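Long-range contacts in sterol regulatory element-binding protein cleavage-activating protein (PDB 4YHC), which acts as the escort that sre1 needs for its processing when sterol or oxygen is low, and is represented here by its WD40 domain: residues Asp133-Val141 with Val151-Glu159; Phe237-Met246 with Ser257-Phe268. The protein carries 9 engineered substitutions. All blocks are in the same frame, centred on the assembly; numbering follows the deposited sequence.

Interaction 1 (Asp133-Val141 with Val151-Glu159)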
loop_
_atom_site.group_PDB
_atom_site.type_symbol
_atom_site.label_atom_id
_atom_site.label_comp_id
_atom_site.label_asym_id
_atom_site.label_seq_id
_atom_site.Cartn_x
_atom_site.Cartn_y
_atom_site.Cartn_z
ATOM N N ASP A 133 -4.538 8.443 -25.172
ATOM C CA ASP A 133 -5.835 7.797 -24.987
ATOM C C ASP A 133 -5.963 6.646 -26.000
ATOM O O ASP A 133 -6.871 5.826 -25.881
ATOM C CB ASP A 133 -7.023 8.775 -25.183
ATOM C CG ASP A 133 -6.762 10.197 -24.644
ATOM O OD1 ASP A 133 -5.877 10.895 -25.180
ATOM O OD2 ASP A 133 -7.482 10.639 -23.719
ATOM N N GLU A 134 -5.065 6.599 -26.994
ATOM C CA GLU A 134 -5.147 5.629 -28.105
ATOM C C GLU A 134 -4.653 4.231 -27.764
ATOM O O GLU A 134 -5.367 3.239 -27.944
ATOM C CB GLU A 134 -4.390 6.150 -29.330
ATOM C CG GLU A 134 -5.265 7.064 -30.175
ATOM C CD GLU A 134 -4.497 7.906 -31.168
ATOM O OE1 GLU A 134 -3.453 7.425 -31.664
ATOM O OE2 GLU A 134 -4.961 9.034 -31.452
ATOM N N TRP A 135 -3.420 4.155 -27.294
ATOM C CA TRP A 135 -2.820 2.881 -26.950
ATOM C C TRP A 135 -1.938 3.094 -25.727
ATOM O O TRP A 135 -1.491 4.207 -25.446
ATOM C CB TRP A 135 -2.002 2.317 -28.127
ATOM C CG TRP A 135 -0.929 3.244 -28.548
ATOM C CD1 TRP A 135 -1.081 4.404 -29.261
ATOM C CD2 TRP A 135 0.468 3.142 -28.238
ATOM N NE1 TRP A 135 0.139 5.016 -29.436
ATOM C CE2 TRP A 135 1.106 4.267 -28.814
ATOM C CE3 TRP A 135 1.243 2.208 -27.542
ATOM C CZ2 TRP A 135 2.487 4.479 -28.714
ATOM C CZ3 TRP A 135 2.615 2.423 -27.439
ATOM C CH2 TRP A 135 3.220 3.549 -28.024
ATOM N N LYS A 136 -1.713 2.026 -24.992
ATOM C CA LYS A 136 -0.817 2.067 -23.841
ATOM C C LYS A 136 0.094 0.851 -23.835
ATOM O O LYS A 136 -0.335 -0.282 -24.124
ATOM C CB LYS A 136 -1.600 2.007 -22.541
ATOM C CG LYS A 136 -2.719 3.002 -22.406
ATOM C CD LYS A 136 -3.398 2.808 -21.060
ATOM C CE LYS A 136 -4.578 3.749 -20.901
ATOM N NZ LYS A 136 -4.425 5.068 -21.598
ATOM N N ASN A 137 1.320 1.072 -23.409
ATOM C CA ASN A 137 2.239 0.002 -23.155
ATOM C C ASN A 137 2.587 -0.128 -21.676
ATOM O O ASN A 137 2.699 0.879 -20.995
ATOM C CB ASN A 137 3.510 0.284 -23.916
ATOM C CG ASN A 137 4.404 -0.902 -23.911
ATOM O OD1 ASN A 137 5.529 -0.854 -23.411
ATOM N ND2 ASN A 137 3.874 -2.012 -24.390
ATOM N N PHE A 138 2.715 -1.356 -21.191
ATOM C CA PHE A 138 3.042 -1.634 -19.798
ATOM C C PHE A 138 4.073 -2.719 -19.762
ATOM O O PHE A 138 4.141 -3.532 -20.671
ATOM C CB PHE A 138 1.834 -2.147 -18.984
ATOM C CG PHE A 138 0.706 -1.169 -18.849
ATOM C CD1 PHE A 138 0.737 -0.147 -17.876
ATOM C CD2 PHE A 138 -0.362 -1.220 -19.711
ATOM C CE1 PHE A 138 -0.309 0.739 -17.747
ATOM C CE2 PHE A 138 -1.419 -0.318 -19.583
ATOM C CZ PHE A 138 -1.390 0.661 -18.621
ATOM N N GLU A 139 4.845 -2.745 -18.674
ATOM C CA GLU A 139 5.524 -3.953 -18.256
ATOM C C GLU A 139 4.832 -4.613 -17.083
ATOM O O GLU A 139 4.529 -3.962 -16.091
ATOM C CB GLU A 139 6.967 -3.629 -17.967
ATOM C CG GLU A 139 7.670 -3.204 -19.249
ATOM C CD GLU A 139 9.095 -2.788 -19.026
ATOM O OE1 GLU A 139 9.294 -1.805 -18.262
ATOM O OE2 GLU A 139 9.991 -3.470 -19.608
ATOM N N LEU A 140 4.526 -5.897 -17.231
ATOM C CA LEU A 140 3.845 -6.663 -16.225
ATOM C C LEU A 140 4.878 -7.580 -15.635
ATOM O O LEU A 140 5.403 -8.481 -16.347
ATOM C CB LEU A 140 2.714 -7.510 -16.816
ATOM C CG LEU A 140 1.332 -7.604 -16.225
ATOM C CD1 LEU A 140 0.595 -8.843 -16.761
ATOM C CD2 LEU A 140 1.274 -7.543 -14.710
ATOM N N VAL A 141 5.166 -7.401 -14.354
ATOM C CA VAL A 141 6.237 -8.147 -13.718
ATOM C C VAL A 141 5.658 -9.192 -12.788
ATOM O O VAL A 141 4.793 -8.920 -11.933
ATOM C CB VAL A 141 7.159 -7.202 -12.942
ATOM C CG1 VAL A 141 8.297 -7.955 -12.258
ATOM C CG2 VAL A 141 7.722 -6.122 -13.881
ATOM N N VAL A 151 9.300 -10.722 -16.907
ATOM C CA VAL A 151 8.712 -9.457 -17.352
ATOM C C VAL A 151 8.130 -9.510 -18.733
ATOM O O VAL A 151 8.765 -9.955 -19.676
ATOM C CB VAL A 151 9.599 -8.215 -17.107
ATOM C CG1 VAL A 151 10.933 -8.566 -16.479
ATOM C CG2 VAL A 151 9.670 -7.299 -18.295
ATOM N N PHE A 152 6.850 -9.136 -18.777
ATOM C CA PHE A 152 6.024 -9.241 -19.942
ATOM C C PHE A 152 5.786 -7.868 -20.475
ATOM O O PHE A 152 5.598 -6.921 -19.734
ATOM C CB PHE A 152 4.703 -9.844 -19.617
ATOM C CG PHE A 152 4.759 -11.291 -19.215
ATOM C CD1 PHE A 152 4.887 -11.656 -17.907
ATOM C CD2 PHE A 152 4.559 -12.298 -20.159
ATOM C CE1 PHE A 152 4.903 -12.984 -17.521
ATOM C CE2 PHE A 152 4.535 -13.620 -19.781
ATOM C CZ PHE A 152 4.705 -13.974 -18.465
ATOM N N SER A 153 5.842 -7.741 -21.789
ATOM C CA SER A 153 5.444 -6.483 -22.423
ATOM C C SER A 153 3.999 -6.651 -22.824
ATOM O O SER A 153 3.619 -7.642 -23.474
ATOM C CB SER A 153 6.291 -6.166 -23.665
ATOM O OG SER A 153 5.794 -4.985 -24.251
ATOM N N LEU A 154 3.198 -5.694 -22.379
ATOM C CA LEU A 154 1.764 -5.729 -22.564
ATOM C C LEU A 154 1.380 -4.482 -23.304
ATOM O O LEU A 154 1.632 -3.382 -22.817
ATOM C CB LEU A 154 1.077 -5.790 -21.188
ATOM C CG LEU A 154 -0.429 -5.701 -21.134
ATOM C CD1 LEU A 154 -1.114 -6.812 -21.942
ATOM C CD2 LEU A 154 -0.854 -5.742 -19.672
ATOM N N THR A 155 0.766 -4.641 -24.466
ATOM C CA THR A 155 0.207 -3.493 -25.172
ATOM C C THR A 155 -1.293 -3.566 -25.180
ATOM O O THR A 155 -1.880 -4.598 -25.493
ATOM C CB THR A 155 0.700 -3.367 -26.634
ATOM O OG1 THR A 155 2.113 -3.225 -26.639
ATOM C CG2 THR A 155 0.148 -2.105 -27.258
ATOM N N ILE A 156 -1.930 -2.449 -24.876
ATOM C CA ILE A 156 -3.356 -2.395 -24.806
ATOM C C ILE A 156 -3.874 -1.359 -25.772
ATOM O O ILE A 156 -3.353 -0.245 -25.846
ATOM C CB ILE A 156 -3.813 -2.067 -23.378
ATOM C CG1 ILE A 156 -3.470 -3.248 -22.474
ATOM C CG2 ILE A 156 -5.300 -1.743 -23.344
ATOM C CD1 ILE A 156 -3.981 -3.077 -21.049
ATOM N N GLU A 157 -4.907 -1.759 -26.516
ATOM C CA GLU A 157 -5.589 -0.871 -27.436
ATOM C C GLU A 157 -7.085 -0.865 -27.169
ATOM O O GLU A 157 -7.570 -1.485 -26.245
ATOM C CB GLU A 157 -5.298 -1.304 -28.864
ATOM C CG GLU A 157 -3.842 -1.149 -29.225
ATOM C CD GLU A 157 -3.597 -1.273 -30.707
ATOM O OE1 GLU A 157 -2.739 -2.100 -31.087
ATOM O OE2 GLU A 157 -4.252 -0.550 -31.496
ATOM N N ILE A 158 -7.822 -0.123 -27.974
ATOM C CA ILE A 158 -9.273 -0.097 -27.855
ATOM C C ILE A 158 -9.813 -1.515 -28.121
ATOM O O ILE A 158 -10.551 -2.092 -27.319
ATOM C CB ILE A 158 -9.903 0.903 -28.860
ATOM C CG1 ILE A 158 -9.250 2.305 -28.742
ATOM C CG2 ILE A 158 -11.413 0.966 -28.639
ATOM C CD1 ILE A 158 -8.187 2.622 -29.776
ATOM N N GLU A 159 -9.388 -2.071 -29.249
ATOM C CA GLU A 159 -9.818 -3.393 -29.704
ATOM C C GLU A 159 -9.476 -4.446 -28.654
ATOM O O GLU A 159 -10.368 -4.993 -28.012
ATOM C CB GLU A 159 -9.169 -3.733 -31.058
ATOM C CG GLU A 159 -9.075 -2.548 -32.014
ATOM C CD GLU A 159 -7.796 -1.757 -31.819
ATOM O OE1 GLU A 159 -7.862 -0.582 -31.384
ATOM O OE2 GLU A 159 -6.722 -2.334 -32.084
#
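Lys136, Phe138 and Leu140 pair with Ile156, Leu154 and Phe152 through reciprocal N-H···O bonds, six in all; Ile156 N lies 2.8 Å from Lys136 O, at a nearly straight 170°. Between these rungs come close CA-H···O contacts, such as Glu139 CA to Phe152 O at 3.3 Å. The strand axes run antiparallel at 152°. One side-chain bond supplements the ladder: with CG anti to the backbone N (chi1 -169°), Asn137 reaches across, and its ND2 meets Thr155 OG1 at 3.1 Å in a weak, bent bond, while its OD1 is weakly held by Thr129 N. The two strands are the second and third of a four-stranded antiparallel sheet, a propeller blade in the predicted third WD repeat. Apolar contacts fill the face carrying Phe138, Leu140, Phe152, Leu154 and Ile156. The Phe138 and Ile156 side chains cross at a slant, CE2 to CD1 4.0 Å, and Leu140 CB meets Phe152 CB at 4.2 Å. Leu140 O sits in the plane of the Phe152 ring, at its edge, 3.6 Å from CD1. Trp125 of the first strand, 121-127, packs edge-to-face with Phe138 and touches Leu140 and Leu154.

Interaction 2 (Phe237-Met246 with Ser257-Phe268); sequences FLARDSGVDM and SFTLPPIKVNTF
Asp245 takes the hydroxyl of Ser257 on the anti side of its carboxylate, OG to OD1 2.5 Å, joining strand 243-246 to 257-259 by side chains. Arg240 grips the same carboxylate side-on: NE meets OD2 of Asp245 at 2.9 Å and NH2 meets OD1 of Asp245 at 2.9 Å, forming a salt bridge. OD1 therefore accepts two bonds, which arrive from opposite faces of its plane. Were Asp245 replaced by an alanine, the Arg240 guanidinium would probably lose this charge partner and turn more freely, and the Ser257 hydroxyl its acceptor across the hairpin. Phe258 N bonds to Val244 O at 2.9 Å, and Val244 N returns the bond to Phe258 O. Beside that pair, a CB on Gly243 would run into Phe258 O. On the apolar face, Met246 SD lies at the edge of the Phe258 ring, 4.1 Å from CE1, a Met-aromatic contact. Past Leu260 the chain loops back over the blade. Phe268, its ring carried inward with CG opposite the backbone N (chi1 -177°), comes from the opposite direction to Val244, whose CG2 sits 3.5 Å from Phe268 CE1, and takes the Ala239 methyl over one face, near the rim. Ile263 CD1 fits beside Ala239 and Val244. A water hydrogen-bonds both Arg240 O and Pro261 O, each at 2.7 Å. Further out, Glu222 pairs with Arg240 NH1, and Asn216 bonds both Asp245 OD2 and Ser257 OG. Strands 235-239, 243-248 and 253-259 form one antiparallel blade with 226-230; beyond it Phe258, Leu260 and Ile263 pack on strand 281-292 of the next sheet.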
loop_
_atom_site.group_PDB
_atom_site.type_symbol
_atom_site.label_atom_id
_atom_site.label_comp_id
_atom_site.label_asym_id
_atom_site.label_seq_id
_atom_site.Cartn_x
_atom_site.Cartn_y
_atom_site.Cartn_z
ATOM N N PHE A 237 13.457 1.898 1.593
ATOM C CA PHE A 237 13.682 1.778 3.043
ATOM C C PHE A 237 14.021 0.284 3.271
ATOM O O PHE A 237 13.283 -0.605 2.815
ATOM C CB PHE A 237 12.471 2.187 3.869
ATOM C CG PHE A 237 12.162 3.645 3.837
ATOM C CD1 PHE A 237 11.461 4.202 2.779
ATOM C CD2 PHE A 237 12.546 4.470 4.865
ATOM C CE1 PHE A 237 11.203 5.550 2.747
ATOM C CE2 PHE A 237 12.295 5.777 4.828
ATOM C CZ PHE A 237 11.594 6.322 3.797
ATOM N N LEU A 238 15.148 -0.008 3.927
ATOM C CA LEU A 238 15.599 -1.357 4.274
ATOM C C LEU A 238 15.517 -1.490 5.816
ATOM O O LEU A 238 16.228 -0.841 6.503
ATOM C CB LEU A 238 17.030 -1.555 3.822
ATOM C CG LEU A 238 17.674 -2.978 3.793
ATOM C CD1 LEU A 238 18.790 -3.124 4.797
ATOM C CD2 LEU A 238 16.761 -4.167 3.993
ATOM N N ALA A 239 14.599 -2.283 6.321
ATOM C CA ALA A 239 14.378 -2.483 7.714
ATOM C C ALA A 239 15.217 -3.676 8.166
ATOM O O ALA A 239 15.319 -4.659 7.475
ATOM C CB ALA A 239 12.955 -2.818 7.976
ATOM N N ARG A 240 15.858 -3.525 9.307
ATOM C CA ARG A 240 16.746 -4.580 9.866
ATOM C C ARG A 240 16.354 -4.589 11.352
ATOM O O ARG A 240 15.142 -4.362 11.669
ATOM C CB ARG A 240 18.243 -4.295 9.570
ATOM C CG ARG A 240 18.706 -2.867 9.798
ATOM C CD ARG A 240 20.182 -2.628 9.365
ATOM N NE ARG A 240 20.484 -1.211 9.470
ATOM C CZ ARG A 240 20.536 -0.493 10.591
ATOM N NH1 ARG A 240 20.465 -1.059 11.800
ATOM N NH2 ARG A 240 20.662 0.831 10.507
ATOM N N ASP A 241 17.266 -4.924 12.259
ATOM C CA ASP A 241 16.849 -5.191 13.661
ATOM C C ASP A 241 17.062 -4.054 14.623
ATOM O O ASP A 241 16.471 -4.059 15.670
ATOM C CB ASP A 241 17.487 -6.506 14.150
ATOM C CG ASP A 241 16.551 -7.744 13.895
ATOM O OD1 ASP A 241 15.293 -7.606 13.822
ATOM O OD2 ASP A 241 17.071 -8.833 13.736
ATOM N N SER A 242 17.940 -3.098 14.326
ATOM C CA SER A 242 18.059 -1.878 15.152
ATOM C C SER A 242 17.769 -0.610 14.369
ATOM O O SER A 242 18.054 0.524 14.813
ATOM C CB SER A 242 19.445 -1.749 15.831
ATOM O OG SER A 242 20.479 -1.680 14.860
ATOM N N GLY A 243 17.117 -0.763 13.224
ATOM C CA GLY A 243 16.668 0.419 12.473
ATOM C C GLY A 243 16.309 0.214 11.015
ATOM O O GLY A 243 16.108 -0.916 10.562
ATOM N N VAL A 244 16.177 1.347 10.310
ATOM C CA VAL A 244 15.827 1.327 8.925
ATOM C C VAL A 244 16.759 2.260 8.183
ATOM O O VAL A 244 16.866 3.424 8.552
ATOM C CB VAL A 244 14.403 1.811 8.657
ATOM C CG1 VAL A 244 14.099 1.650 7.160
ATOM C CG2 VAL A 244 13.396 0.991 9.430
ATOM N N ASP A 245 17.383 1.742 7.119
ATOM C CA ASP A 245 18.229 2.560 6.232
ATOM C C ASP A 245 17.428 3.078 5.031
ATOM O O ASP A 245 16.702 2.274 4.353
ATOM C CB ASP A 245 19.384 1.723 5.760
ATOM C CG ASP A 245 20.238 1.245 6.936
ATOM O OD1 ASP A 245 20.419 1.993 7.914
ATOM O OD2 ASP A 245 20.695 0.129 6.891
ATOM N N MET A 246 17.543 4.405 4.819
ATOM C CA MET A 246 16.788 5.124 3.809
ATOM C C MET A 246 17.797 5.421 2.693
ATOM O O MET A 246 18.776 6.107 2.925
ATOM C CB MET A 246 16.143 6.367 4.360
ATOM C CG MET A 246 15.339 7.111 3.260
ATOM S SD MET A 246 14.427 8.485 3.881
ATOM C CE MET A 246 15.737 9.707 3.731
ATOM N N SER A 257 19.929 6.599 8.662
ATOM C CA SER A 257 19.535 5.405 9.382
ATOM C C SER A 257 18.716 5.855 10.515
ATOM O O SER A 257 19.138 6.706 11.301
ATOM C CB SER A 257 20.742 4.619 9.874
ATOM O OG SER A 257 21.412 4.182 8.714
ATOM N N PHE A 258 17.477 5.401 10.532
ATOM C CA PHE A 258 16.568 5.697 11.613
ATOM C C PHE A 258 16.824 4.615 12.665
ATOM O O PHE A 258 17.149 3.525 12.307
ATOM C CB PHE A 258 15.083 5.620 11.150
ATOM C CG PHE A 258 14.683 6.715 10.161
ATOM C CD1 PHE A 258 14.998 6.612 8.836
ATOM C CD2 PHE A 258 14.002 7.819 10.581
ATOM C CE1 PHE A 258 14.607 7.587 7.915
ATOM C CE2 PHE A 258 13.582 8.781 9.674
ATOM C CZ PHE A 258 13.924 8.679 8.353
ATOM N N THR A 259 16.644 4.929 13.946
ATOM C CA THR A 259 16.829 3.937 15.015
ATOM C C THR A 259 15.485 3.389 15.432
ATOM O O THR A 259 14.601 4.164 15.766
ATOM C CB THR A 259 17.513 4.583 16.256
ATOM O OG1 THR A 259 18.741 5.165 15.835
ATOM C CG2 THR A 259 17.856 3.514 17.294
ATOM N N LEU A 260 15.327 2.065 15.316
ATOM C CA LEU A 260 14.078 1.369 15.626
ATOM C C LEU A 260 14.352 0.117 16.431
ATOM O O LEU A 260 15.445 -0.431 16.402
ATOM C CB LEU A 260 13.304 0.949 14.334
ATOM C CG LEU A 260 12.754 2.178 13.588
ATOM C CD1 LEU A 260 12.184 1.693 12.258
ATOM C CD2 LEU A 260 11.690 2.969 14.360
ATOM N N PRO A 261 13.335 -0.392 17.073
ATOM C CA PRO A 261 13.459 -1.727 17.665
ATOM C C PRO A 261 13.308 -2.778 16.607
ATOM O O PRO A 261 13.071 -2.441 15.409
ATOM C CB PRO A 261 12.319 -1.762 18.676
ATOM C CG PRO A 261 11.320 -0.832 18.166
ATOM C CD PRO A 261 12.042 0.261 17.413
ATOM N N PRO A 262 13.491 -4.043 17.006
ATOM C CA PRO A 262 13.474 -5.118 16.103
ATOM C C PRO A 262 12.116 -5.214 15.437
ATOM O O PRO A 262 11.111 -5.082 16.100
ATOM C CB PRO A 262 13.692 -6.334 17.003
ATOM C CG PRO A 262 14.412 -5.800 18.204
ATOM C CD PRO A 262 13.869 -4.468 18.402
ATOM N N ILE A 263 12.123 -5.487 14.148
ATOM C CA ILE A 263 10.911 -5.403 13.298
ATOM C C ILE A 263 10.601 -6.798 12.833
ATOM O O ILE A 263 11.471 -7.557 12.438
ATOM C CB ILE A 263 11.175 -4.438 12.123
ATOM C CG1 ILE A 263 11.137 -3.018 12.649
ATOM C CG2 ILE A 263 10.179 -4.606 10.940
ATOM C CD1 ILE A 263 11.747 -2.029 11.692
ATOM N N LYS A 264 9.353 -7.176 12.910
ATOM C CA LYS A 264 8.919 -8.448 12.391
ATOM C C LYS A 264 8.940 -8.525 10.903
ATOM O O LYS A 264 8.538 -7.599 10.231
ATOM C CB LYS A 264 7.525 -8.723 12.911
ATOM C CG LYS A 264 7.086 -10.121 12.661
ATOM C CD LYS A 264 5.881 -10.425 13.546
ATOM C CE LYS A 264 5.212 -11.725 13.137
ATOM N NZ LYS A 264 6.304 -12.741 12.928
ATOM N N VAL A 265 9.477 -9.609 10.361
ATOM C CA VAL A 265 9.617 -9.745 8.965
ATOM C C VAL A 265 8.294 -9.445 8.196
ATOM O O VAL A 265 7.200 -9.758 8.607
ATOM C CB VAL A 265 10.241 -11.114 8.562
ATOM C CG1 VAL A 265 9.246 -12.228 8.933
ATOM C CG2 VAL A 265 10.459 -11.095 7.056
ATOM N N ASN A 266 8.425 -8.705 7.124
ATOM C CA ASN A 266 7.300 -8.329 6.283
ATOM C C ASN A 266 6.193 -7.547 6.899
ATOM O O ASN A 266 5.035 -7.679 6.506
ATOM C CB ASN A 266 6.706 -9.580 5.674
ATOM C CG ASN A 266 7.091 -9.703 4.246
ATOM O OD1 ASN A 266 6.866 -8.761 3.434
ATOM N ND2 ASN A 266 7.662 -10.821 3.898
ATOM N N THR A 267 6.473 -6.763 7.914
ATOM C CA THR A 267 5.370 -6.003 8.507
ATOM C C THR A 267 5.524 -4.493 8.449
ATOM O O THR A 267 4.732 -3.820 9.085
ATOM C CB THR A 267 5.179 -6.389 9.975
ATOM O OG1 THR A 267 6.379 -6.004 10.716
ATOM C CG2 THR A 267 4.977 -7.954 10.066
ATOM N N PHE A 268 6.519 -4.006 7.720
ATOM C CA PHE A 268 6.930 -2.640 7.703
ATOM C C PHE A 268 6.308 -1.830 6.528
ATOM O O PHE A 268 6.354 -2.261 5.390
ATOM C CB PHE A 268 8.455 -2.606 7.591
ATOM C CG PHE A 268 9.071 -1.211 7.630
ATOM C CD1 PHE A 268 9.313 -0.565 8.821
ATOM C CD2 PHE A 268 9.491 -0.590 6.484
ATOM C CE1 PHE A 268 9.911 0.676 8.870
ATOM C CE2 PHE A 268 10.042 0.679 6.495
ATOM C CZ PHE A 268 10.259 1.324 7.694
HETATM O O HOH W 1 14.734 -2.208 13.251
#

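The two contacts sit on opposite sides of the chain's centre, their centres about 36 Å apart, and share no strand. Each joins the strands of an antiparallel hairpin, but interaction 1 links the second and third strands of its sheet, whereas interaction 2 links the third and fourth and adds the loop leaving the blade. Interaction 1 is partly buried, running from an apolar interior to exposed residues at the end away from the hairpin turn, around Glu134 and Ile158, and rests chiefly on a regular backbone ladder. Interaction 2 lies mostly buried and has a shorter ladder; a serine hydroxyl bound to a salt-bridged aspartate, a bridging water and apolar packing from the returning loop add to the joining.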